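Local coordinates for protein putative cellulase CEL6 (Mycobacterium tuberculosis, PDB 1UP3) that probably hydrolyses beta-1,4 linkages of cellulose as a family 6 endoglucanase, holding the glucan chain in a cleft above a parallel-stranded barrel, at residues T74-P79 / V117-L122; S190-T195 / T218-A223; H213-T218 / A256-K261. All coordinates share one frame; numbering follows the deposited sequence.

Interaction 1 (T74-P79 / V117-L122); sequences TLYGIP and VEPDAL. With BGC (beta-D-glucopyranose), chain B.
The carboxylate of E118 folds back against 74-79 and meets the backbone N of G77 and of I78. G77 N donates to E118 OE2 over 2.9 Å, nearly straight at 164° and on the syn lone pair. I78 N approaches E118 OE1 at 3.1 Å from above the carboxylate plane. Two successive loop amides thus share one carboxylate, which limits its rotation. Although the first bond of the glutamate side chain points away from 74-79 overall, a bend at chi2 (-63°) folds the chain back and brings the carboxylate nearer. I78 CB lies 3.4 Å from E118 OE1.

Beside this, E118 N donates to L75 O at 2.9 Å, in the carbonyl plane, and L75 bridges V117 in parallel register. P119 packs against T74 and Y76: its CG meets T74 CG2 at 3.5 Å, while its carbonyl oxygen lies at the edge of the Y76 ring. With CG anti to the backbone N (chi1 -167°), Y76 carries its ring obliquely across P119. Its hydroxyl donates to a water, which donates in turn to D120 OD2. The bound glucose gives a further hydrogen bond to this carboxylate, BGC O4 lying 2.7 Å from D120 OD2.

Further out, Y97 OH hydrogen-bonds E118 OE2, S41 OG holds T74 OG1, and W43 meets the Y76 ring edge-to-face. The type II turn from E118 to A121, closed by A121 N on E118 O, sets D120 at its third position, where D158 OD2 accepts from D120 N. Adjacent parallel strands whose C-terminal loops converge on sugar are characteristic of the distorted barrel of family 6 glycoside hydrolases, and D120 belongs to its glycan site.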
loop_
_atom_site.group_PDB
_atom_site.type_symbol
_atom_site.label_atom_id
_atom_site.label_comp_id
_atom_site.label_asym_id
_atom_site.label_seq_id
_atom_site.Cartn_x
_atom_site.Cartn_y
_atom_site.Cartn_z
ATOM N N THR A 74 -5.362 0.866 -2.434
ATOM C CA THR A 74 -4.169 0.180 -2.912
ATOM C C THR A 74 -4.508 -0.722 -4.081
ATOM O O THR A 74 -5.364 -1.584 -3.949
ATOM C CB THR A 74 -3.567 -0.596 -1.787
ATOM O OG1 THR A 74 -3.183 0.330 -0.750
ATOM C CG2 THR A 74 -2.258 -1.303 -2.239
ATOM N N LEU A 75 -3.886 -0.487 -5.225
ATOM C CA LEU A 75 -4.124 -1.320 -6.398
ATOM C C LEU A 75 -3.108 -2.446 -6.417
ATOM O O LEU A 75 -1.913 -2.203 -6.448
ATOM C CB LEU A 75 -4.052 -0.470 -7.681
ATOM C CG LEU A 75 -5.011 0.726 -7.726
ATOM C CD1 LEU A 75 -4.900 1.431 -9.076
ATOM C CD2 LEU A 75 -6.468 0.340 -7.467
ATOM N N TYR A 76 -3.578 -3.689 -6.456
ATOM C CA TYR A 76 -2.685 -4.854 -6.341
ATOM C C TYR A 76 -3.155 -5.947 -7.305
ATOM O O TYR A 76 -3.547 -7.043 -6.887
ATOM C CB TYR A 76 -2.677 -5.322 -4.872
ATOM C CG TYR A 76 -1.598 -6.308 -4.447
ATOM C CD1 TYR A 76 -0.273 -6.075 -4.784
ATOM C CD2 TYR A 76 -1.908 -7.403 -3.666
ATOM C CE1 TYR A 76 0.754 -6.944 -4.390
ATOM C CE2 TYR A 76 -0.913 -8.290 -3.236
ATOM C CZ TYR A 76 0.415 -8.042 -3.578
ATOM O OH TYR A 76 1.408 -8.930 -3.169
ATOM N N GLY A 77 -3.184 -5.603 -8.590
ATOM C CA GLY A 77 -3.694 -6.487 -9.638
ATOM C C GLY A 77 -2.698 -6.816 -10.741
ATOM O O GLY A 77 -3.107 -7.413 -11.745
ATOM N N ILE A 78 -1.438 -6.453 -10.599
ATOM C CA ILE A 78 -0.472 -6.601 -11.723
ATOM C C ILE A 78 -0.364 -8.055 -12.171
ATOM O O ILE A 78 -0.421 -8.976 -11.353
ATOM C CB ILE A 78 0.935 -6.032 -11.330
ATOM C CG1 ILE A 78 1.763 -5.632 -12.543
ATOM C CG2 ILE A 78 1.664 -6.992 -10.432
ATOM C CD1 ILE A 78 1.241 -4.395 -13.243
ATOM N N PRO A 79 -0.270 -8.295 -13.466
ATOM C CA PRO A 79 -0.039 -9.666 -13.921
ATOM C C PRO A 79 1.256 -10.242 -13.332
ATOM O O PRO A 79 2.229 -9.526 -13.139
ATOM C CB PRO A 79 0.043 -9.528 -15.451
ATOM C CG PRO A 79 -0.820 -8.336 -15.748
ATOM C CD PRO A 79 -0.503 -7.399 -14.592
ATOM N N VAL A 117 -0.063 2.563 -6.024
ATOM C CA VAL A 117 -0.050 1.777 -7.265
ATOM C C VAL A 117 0.951 0.613 -7.137
ATOM O O VAL A 117 2.176 0.799 -7.133
ATOM C CB VAL A 117 0.348 2.624 -8.480
ATOM C CG1 VAL A 117 0.320 1.806 -9.771
ATOM C CG2 VAL A 117 -0.528 3.833 -8.616
ATOM N N GLU A 118 0.382 -0.584 -7.054
ATOM C CA GLU A 118 1.090 -1.857 -7.188
ATOM C C GLU A 118 2.291 -2.063 -6.273
ATOM O O GLU A 118 3.435 -2.117 -6.713
ATOM C CB GLU A 118 1.451 -2.093 -8.646
ATOM C CG GLU A 118 0.228 -2.191 -9.545
ATOM C CD GLU A 118 -0.690 -3.365 -9.231
ATOM O OE1 GLU A 118 -0.276 -4.392 -8.616
ATOM O OE2 GLU A 118 -1.879 -3.275 -9.645
ATOM N N PRO A 119 2.003 -2.276 -5.002
ATOM C CA PRO A 119 3.067 -2.702 -4.054
ATOM C C PRO A 119 3.904 -3.831 -4.661
ATOM O O PRO A 119 3.333 -4.793 -5.157
ATOM C CB PRO A 119 2.268 -3.236 -2.856
ATOM C CG PRO A 119 1.051 -2.346 -2.842
ATOM C CD PRO A 119 0.706 -2.176 -4.324
ATOM N N ASP A 120 5.213 -3.661 -4.632
ATOM C CA ASP A 120 6.229 -4.662 -5.032
ATOM C C ASP A 120 6.455 -4.755 -6.517
ATOM O O ASP A 120 7.430 -5.374 -6.914
ATOM C CB ASP A 120 5.938 -6.086 -4.545
ATOM C CG ASP A 120 5.675 -6.198 -3.063
ATOM O OD1 ASP A 120 6.162 -5.356 -2.272
ATOM O OD2 ASP A 120 4.986 -7.164 -2.624
ATOM N N ALA A 121 5.607 -4.155 -7.355
ATOM C CA ALA A 121 5.698 -4.484 -8.791
ATOM C C ALA A 121 7.031 -4.055 -9.394
ATOM O O ALA A 121 7.700 -4.837 -10.090
ATOM C CB ALA A 121 4.540 -3.905 -9.565
ATOM N N LEU A 122 7.422 -2.819 -9.170
ATOM C CA LEU A 122 8.696 -2.325 -9.731
ATOM C C LEU A 122 9.886 -3.005 -9.046
ATOM O O LEU A 122 10.870 -3.334 -9.710
ATOM C CB LEU A 122 8.844 -0.821 -9.608
ATOM C CG LEU A 122 7.832 0.036 -10.390
ATOM C CD1 LEU A 122 8.170 1.509 -10.245
ATOM C CD2 LEU A 122 7.812 -0.344 -11.843
HETATM C C2 BGC B . 7.683 -10.353 -0.649
HETATM C C3 BGC B . 6.332 -9.680 -0.841
HETATM C C4 BGC B . 6.099 -8.624 0.240
HETATM C C5 BGC B . 7.325 -7.687 0.287
HETATM C C6 BGC B . 7.237 -6.701 1.459
HETATM C C1 BGC B . 8.790 -9.295 -0.582
HETATM O O2 BGC B . 7.931 -11.335 -1.673
HETATM O O3 BGC B . 5.272 -10.622 -0.861
HETATM O O4 BGC B . 4.916 -7.853 0.003
HETATM O O5 BGC B . 8.533 -8.407 0.478
HETATM O O6 BGC B . 8.328 -5.800 1.438
HETATM O O HOH W 1 3.738 -8.796 -4.300
#

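Interaction 2 (S190-T195 / T218-A223); sequences SNFYTT and TSRNGA. With BGC (beta-D-glucopyranose), chain B.
R220 and F192 meet flat group to ring. The ring corner F192 CZ stands over the centre of one guanidinium face, 3.3 Å from R220 CZ, with the two planes 42° apart; this is a tilted approach and not a parallel stack. The arginine chain runs past the same ring, R220 CB lying 3.6 Å from F192 CE1, before its bend at chi3 turns the guanidinium to meet F192 CZ. R220 O sits at the edge of the ring, 3.2 Å from F192 CD1.

Direct hydrogen bonds come at both ends. R220 NH2 reaches S190 O only weakly, its N-H angle being 127°, and its stronger partner is D267, by a salt bridge. At the other end, the amide nitrogen of N221, ND2, donates to Y193 O at 2.9 Å and to T195 OG1 at 3.0 Å. The first acceptor lies close to the amide plane, the second is tilted from it, and both N-H arms are thereby used. The N221 amide is delivered there with CG between the backbone N and the carbonyl carbon.

Water supplies a third set of links. One molecule joins N191 O, S219 OG and R220 NE; another connects N191 O with R220 N; a third spans T195 N and N221 O. N191 itself turns away from this interface, its ND2 donating almost straight (174°) to glucose O6, while its OD1 accepts from F192 N.

The charge of the buried arginine is probably balanced by the salt bridge to D267, its polar edges meet backbone and water, and the corner of a tilted phenyl ring stands over one face. Direct bonds and water bridges thus join two loops, and from one of them N191 binds the glucose.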
loop_
_atom_site.group_PDB
_atom_site.type_symbol
_atom_site.label_atom_id
_atom_site.label_comp_id
_atom_site.label_asym_id
_atom_site.label_seq_id
_atom_site.Cartn_x
_atom_site.Cartn_y
_atom_site.Cartn_z
ATOM N N SER A 190 3.809 -3.191 3.595
ATOM C CA SER A 190 3.835 -4.503 4.171
ATOM C C SER A 190 5.149 -4.905 4.790
ATOM O O SER A 190 5.326 -6.080 5.051
ATOM C CB SER A 190 3.358 -5.572 3.171
ATOM O OG SER A 190 2.128 -5.190 2.610
ATOM N N ASN A 191 6.059 -3.973 5.010
ATOM C CA ASN A 191 7.332 -4.327 5.661
ATOM C C ASN A 191 7.470 -3.602 6.997
ATOM O O ASN A 191 6.495 -3.110 7.534
ATOM C CB ASN A 191 8.483 -4.118 4.687
ATOM C CG ASN A 191 9.566 -5.147 4.864
ATOM O OD1 ASN A 191 10.165 -5.236 5.936
ATOM N ND2 ASN A 191 9.836 -5.941 3.804
ATOM N N PHE A 192 8.672 -3.605 7.532
ATOM C CA PHE A 192 8.902 -3.386 8.949
ATOM C C PHE A 192 10.052 -2.444 9.237
ATOM O O PHE A 192 10.389 -2.293 10.414
ATOM C CB PHE A 192 9.158 -4.762 9.635
ATOM C CG PHE A 192 8.064 -5.772 9.407
ATOM C CD1 PHE A 192 6.963 -5.829 10.229
ATOM C CD2 PHE A 192 8.121 -6.629 8.306
ATOM C CE1 PHE A 192 5.939 -6.746 9.973
ATOM C CE2 PHE A 192 7.093 -7.518 8.041
ATOM C CZ PHE A 192 6.023 -7.577 8.851
ATOM N N TYR A 193 10.668 -1.841 8.203
ATOM C CA TYR A 193 11.849 -1.018 8.431
ATOM C C TYR A 193 11.474 0.286 9.140
ATOM O O TYR A 193 10.384 0.784 8.973
ATOM C CB TYR A 193 12.616 -0.780 7.129
ATOM C CG TYR A 193 13.134 -2.061 6.554
ATOM C CD1 TYR A 193 14.207 -2.697 7.152
ATOM C CD2 TYR A 193 12.493 -2.698 5.481
ATOM C CE1 TYR A 193 14.659 -3.920 6.687
ATOM C CE2 TYR A 193 12.939 -3.933 5.022
ATOM C CZ TYR A 193 13.995 -4.532 5.627
ATOM O OH TYR A 193 14.432 -5.768 5.174
ATOM N N THR A 194 12.400 0.828 9.945
ATOM C CA THR A 194 12.121 2.010 10.717
ATOM C C THR A 194 11.798 3.206 9.829
ATOM O O THR A 194 12.315 3.345 8.697
ATOM C CB THR A 194 13.277 2.397 11.676
ATOM O OG1 THR A 194 14.462 2.771 10.912
ATOM C CG2 THR A 194 13.621 1.261 12.588
ATOM N N THR A 195 10.971 4.085 10.357
ATOM C CA THR A 195 10.633 5.307 9.658
ATOM C C THR A 195 11.852 6.132 9.304
ATOM O O THR A 195 11.973 6.626 8.186
ATOM C CB THR A 195 9.716 6.107 10.504
ATOM O OG1 THR A 195 8.493 5.358 10.700
ATOM C CG2 THR A 195 9.355 7.425 9.869
ATOM N N THR A 218 3.747 2.774 7.920
ATOM C CA THR A 218 4.150 2.625 9.308
ATOM C C THR A 218 3.259 1.670 10.103
ATOM O O THR A 218 3.279 1.636 11.353
ATOM C CB THR A 218 4.175 4.004 10.002
ATOM O OG1 THR A 218 2.880 4.622 9.901
ATOM C CG2 THR A 218 5.221 4.942 9.339
ATOM N N SER A 219 2.489 0.852 9.388
ATOM C CA SER A 219 1.583 -0.088 10.022
ATOM C C SER A 219 2.227 -1.049 11.032
ATOM O O SER A 219 1.612 -1.380 12.080
ATOM C CB SER A 219 0.842 -0.882 8.962
ATOM O OG SER A 219 1.740 -1.553 8.073
ATOM N N ARG A 220 3.446 -1.493 10.745
ATOM C CA ARG A 220 4.058 -2.572 11.513
ATOM C C ARG A 220 5.512 -2.323 11.863
ATOM O O ARG A 220 6.247 -3.288 12.108
ATOM C CB ARG A 220 3.910 -3.896 10.776
ATOM C CG ARG A 220 2.416 -4.298 10.551
ATOM C CD ARG A 220 2.224 -5.728 10.039
ATOM N NE ARG A 220 2.792 -5.909 8.699
ATOM C CZ ARG A 220 2.869 -7.064 8.100
ATOM N NH1 ARG A 220 2.389 -8.161 8.702
ATOM N NH2 ARG A 220 3.370 -7.124 6.875
ATOM N N ASN A 221 5.956 -1.062 11.850
ATOM C CA ASN A 221 7.392 -0.739 11.989
ATOM C C ASN A 221 7.826 -0.110 13.302
ATOM O O ASN A 221 8.935 0.447 13.407
ATOM C CB ASN A 221 7.889 0.076 10.790
ATOM C CG ASN A 221 7.511 1.544 10.877
ATOM O OD1 ASN A 221 6.612 1.928 11.650
ATOM N ND2 ASN A 221 8.203 2.392 10.107
ATOM N N GLY A 222 6.981 -0.202 14.327
ATOM C CA GLY A 222 7.276 0.415 15.613
ATOM C C GLY A 222 8.455 -0.179 16.336
ATOM O O GLY A 222 9.024 0.498 17.211
ATOM N N ALA A 223 8.843 -1.420 16.008
ATOM C CA ALA A 223 9.990 -2.067 16.648
ATOM C C ALA A 223 11.059 -2.388 15.603
ATOM O O ALA A 223 11.970 -3.185 15.834
ATOM C CB ALA A 223 9.551 -3.348 17.383
HETATM C C2 BGC B . 7.683 -10.353 -0.649
HETATM C C3 BGC B . 6.332 -9.680 -0.841
HETATM C C4 BGC B . 6.099 -8.624 0.240
HETATM C C5 BGC B . 7.325 -7.687 0.287
HETATM C C6 BGC B . 7.237 -6.701 1.459
HETATM C C1 BGC B . 8.790 -9.295 -0.582
HETATM O O2 BGC B . 7.931 -11.335 -1.673
HETATM O O3 BGC B . 5.272 -10.622 -0.861
HETATM O O4 BGC B . 4.916 -7.853 0.003
HETATM O O5 BGC B . 8.533 -8.407 0.478
HETATM O O6 BGC B . 8.328 -5.800 1.438
HETATM O O HOH W 2 3.588 -3.579 7.329
HETATM O O HOH W 3 5.372 -0.797 8.584
HETATM O O HOH W 4 9.931 3.023 13.048
#

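Interaction 3 (H213-T218 / A256-K261); sequences HYVIDT and AYLWIK
V215 and L258 form the apolar centre, V215 CB lying 4.0 Å from L258 CD1. A256 CB touches V215 CG1 on the same face of the sheet, and I260 CD1, from the loop beyond, touches V215 CG2. The opposite face carries I216 and Y257, whose ring is met obliquely by I216 CD1. T218 CG2, just past the strand, packs on Y257 CB at 3.6 Å.

Between these layers the strands run parallel, with 33° between their directions. I216 N donates to A256 O, L258 N to I216 O (2.9 Å), and T218 N to L258 O. The last bond carries the ladder just past the end of strand 213-217.

At the polar edge D217 takes over from the backbone pattern. A chi1 of -167° swings its carboxylate away from its own N and out to two successive amides: I260 N meets D217 OD1 at 3.0 Å from well above the carboxylate plane, and K261 N meets D217 OD2 at 2.9 Å on the syn side, with an N-H angle of 171°. D217 OD1 also accepts from S219 OG. The W259 ring presents its edge to T218 OG1, and A243 O accepts from both side chains.

D217 thereby ties the loop after the outermost strand, 254-258, to the neighbouring strand in the parallel sheet of the family 6 fold.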
loop_
_atom_site.group_PDB
_atom_site.type_symbol
_atom_site.label_atom_id
_atom_site.label_comp_id
_atom_site.label_asym_id
_atom_site.label_seq_id
_atom_site.Cartn_x
_atom_site.Cartn_y
_atom_site.Cartn_z
ATOM N N HIS A 213 7.540 13.378 -4.071
ATOM C CA HIS A 213 7.171 13.191 -2.679
ATOM C C HIS A 213 6.839 11.722 -2.412
ATOM O O HIS A 213 6.677 10.939 -3.345
ATOM C CB HIS A 213 5.981 14.099 -2.348
ATOM C CG HIS A 213 6.334 15.564 -2.329
ATOM N ND1 HIS A 213 6.486 16.310 -3.477
ATOM C CD2 HIS A 213 6.567 16.406 -1.289
ATOM C CE1 HIS A 213 6.821 17.550 -3.146
ATOM N NE2 HIS A 213 6.885 17.638 -1.828
ATOM N N TYR A 214 6.706 11.342 -1.140
ATOM C CA TYR A 214 6.508 9.931 -0.831
ATOM C C TYR A 214 5.711 9.741 0.460
ATOM O O TYR A 214 5.608 10.653 1.306
ATOM C CB TYR A 214 7.857 9.141 -0.763
ATOM C CG TYR A 214 8.815 9.658 0.279
ATOM C CD1 TYR A 214 9.680 10.721 -0.007
ATOM C CD2 TYR A 214 8.786 9.184 1.564
ATOM C CE1 TYR A 214 10.511 11.240 0.959
ATOM C CE2 TYR A 214 9.618 9.707 2.545
ATOM C CZ TYR A 214 10.456 10.732 2.255
ATOM O OH TYR A 214 11.232 11.277 3.263
ATOM N N VAL A 215 5.191 8.537 0.589
ATOM C CA VAL A 215 4.550 8.111 1.816
ATOM C C VAL A 215 5.251 6.842 2.320
ATOM O O VAL A 215 5.836 6.109 1.522
ATOM C CB VAL A 215 3.066 7.852 1.596
ATOM C CG1 VAL A 215 2.345 9.122 1.248
ATOM C CG2 VAL A 215 2.831 6.796 0.510
ATOM N N ILE A 216 5.226 6.638 3.633
ATOM C CA ILE A 216 5.837 5.493 4.280
ATOM C C ILE A 216 4.691 4.717 5.001
ATOM O O ILE A 216 3.944 5.315 5.788
ATOM C CB ILE A 216 6.919 5.901 5.285
ATOM C CG1 ILE A 216 8.070 6.655 4.596
ATOM C CG2 ILE A 216 7.474 4.673 5.981
ATOM C CD1 ILE A 216 8.997 7.394 5.563
ATOM N N ASP A 217 4.670 3.402 4.807
ATOM C CA ASP A 217 3.785 2.448 5.523
ATOM C C ASP A 217 4.415 2.247 6.899
ATOM O O ASP A 217 5.472 1.625 7.036
ATOM C CB ASP A 217 3.684 1.123 4.791
ATOM C CG ASP A 217 2.606 0.251 5.287
ATOM O OD1 ASP A 217 2.010 0.568 6.348
ATOM O OD2 ASP A 217 2.239 -0.778 4.661
ATOM N N THR A 218 3.747 2.774 7.920
ATOM C CA THR A 218 4.150 2.625 9.308
ATOM C C THR A 218 3.259 1.670 10.103
ATOM O O THR A 218 3.279 1.636 11.353
ATOM C CB THR A 218 4.175 4.004 10.002
ATOM O OG1 THR A 218 2.880 4.622 9.901
ATOM C CG2 THR A 218 5.221 4.942 9.339
ATOM N N ALA A 256 3.230 11.803 4.096
ATOM C CA ALA A 256 2.522 11.147 5.185
ATOM C C ALA A 256 3.160 9.859 5.622
ATOM O O ALA A 256 3.849 9.202 4.845
ATOM C CB ALA A 256 1.059 10.816 4.757
ATOM N N TYR A 257 2.869 9.498 6.860
ATOM C CA TYR A 257 2.919 8.116 7.334
ATOM C C TYR A 257 1.521 7.546 7.183
ATOM O O TYR A 257 0.562 8.195 7.594
ATOM C CB TYR A 257 3.358 8.023 8.802
ATOM C CG TYR A 257 4.633 8.739 9.164
ATOM C CD1 TYR A 257 5.616 8.969 8.240
ATOM C CD2 TYR A 257 4.822 9.202 10.471
ATOM C CE1 TYR A 257 6.808 9.653 8.592
ATOM C CE2 TYR A 257 5.959 9.872 10.828
ATOM C CZ TYR A 257 6.946 10.101 9.886
ATOM O OH TYR A 257 8.074 10.788 10.212
ATOM N N LEU A 258 1.392 6.407 6.517
ATOM C CA LEU A 258 0.109 5.740 6.305
ATOM C C LEU A 258 0.149 4.330 6.820
ATOM O O LEU A 258 1.240 3.738 6.938
ATOM C CB LEU A 258 -0.288 5.708 4.824
ATOM C CG LEU A 258 -0.451 7.061 4.106
ATOM C CD1 LEU A 258 -0.691 6.817 2.625
ATOM C CD2 LEU A 258 -1.555 7.909 4.762
ATOM N N TRP A 259 -1.020 3.760 7.093
ATOM C CA TRP A 259 -1.065 2.296 7.295
ATOM C C TRP A 259 -1.605 1.706 5.998
ATOM O O TRP A 259 -2.800 1.817 5.730
ATOM C CB TRP A 259 -1.939 1.910 8.486
ATOM C CG TRP A 259 -1.312 2.177 9.813
ATOM C CD1 TRP A 259 -0.180 2.928 10.084
ATOM C CD2 TRP A 259 -1.782 1.698 11.074
ATOM N NE1 TRP A 259 0.029 2.972 11.437
ATOM C CE2 TRP A 259 -0.908 2.197 12.066
ATOM C CE3 TRP A 259 -2.834 0.871 11.462
ATOM C CZ2 TRP A 259 -1.088 1.931 13.429
ATOM C CZ3 TRP A 259 -2.995 0.585 12.830
ATOM C CH2 TRP A 259 -2.126 1.129 13.778
ATOM N N ILE A 260 -0.709 1.218 5.151
ATOM C CA ILE A 260 -1.088 0.689 3.845
ATOM C C ILE A 260 -1.470 -0.780 3.987
ATOM O O ILE A 260 -2.629 -1.155 3.764
ATOM C CB ILE A 260 0.007 1.000 2.796
ATOM C CG1 ILE A 260 0.204 2.516 2.740
ATOM C CG2 ILE A 260 -0.443 0.435 1.420
ATOM C CD1 ILE A 260 1.282 2.993 1.834
ATOM N N LYS A 261 -0.530 -1.608 4.422
ATOM C CA LYS A 261 -0.852 -2.928 4.916
ATOM C C LYS A 261 -1.822 -2.807 6.084
ATOM O O LYS A 261 -1.707 -1.875 6.873
ATOM C CB LYS A 261 0.437 -3.623 5.369
ATOM C CG LYS A 261 0.290 -4.910 6.181
ATOM C CD LYS A 261 -0.099 -6.048 5.333
ATOM C CE LYS A 261 -0.359 -7.280 6.199
ATOM N NZ LYS A 261 -0.413 -8.501 5.372
#

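Overall arrangement
All three contacts lie toward the C-terminal ends of the parallel strands. Interactions 1 and 2 do not touch, their nearest atoms being about 6 Å apart, yet both grip the same glucose: D120 at O4, N191 at O6, with D82 as a further partner. Interaction 3 touches both. It shares T218 with interaction 2, and D217 OD2 lies 3.1 Å from S190 N, a probable hydrogen bond. Against interaction 1 it packs through I260 CG2, 3.5 Å from T74 OG1, bringing the last strand's loop beside an early strand. The side chain of K261 is about 8 Å from a bound glucose, and its NZ shares D267 with R220.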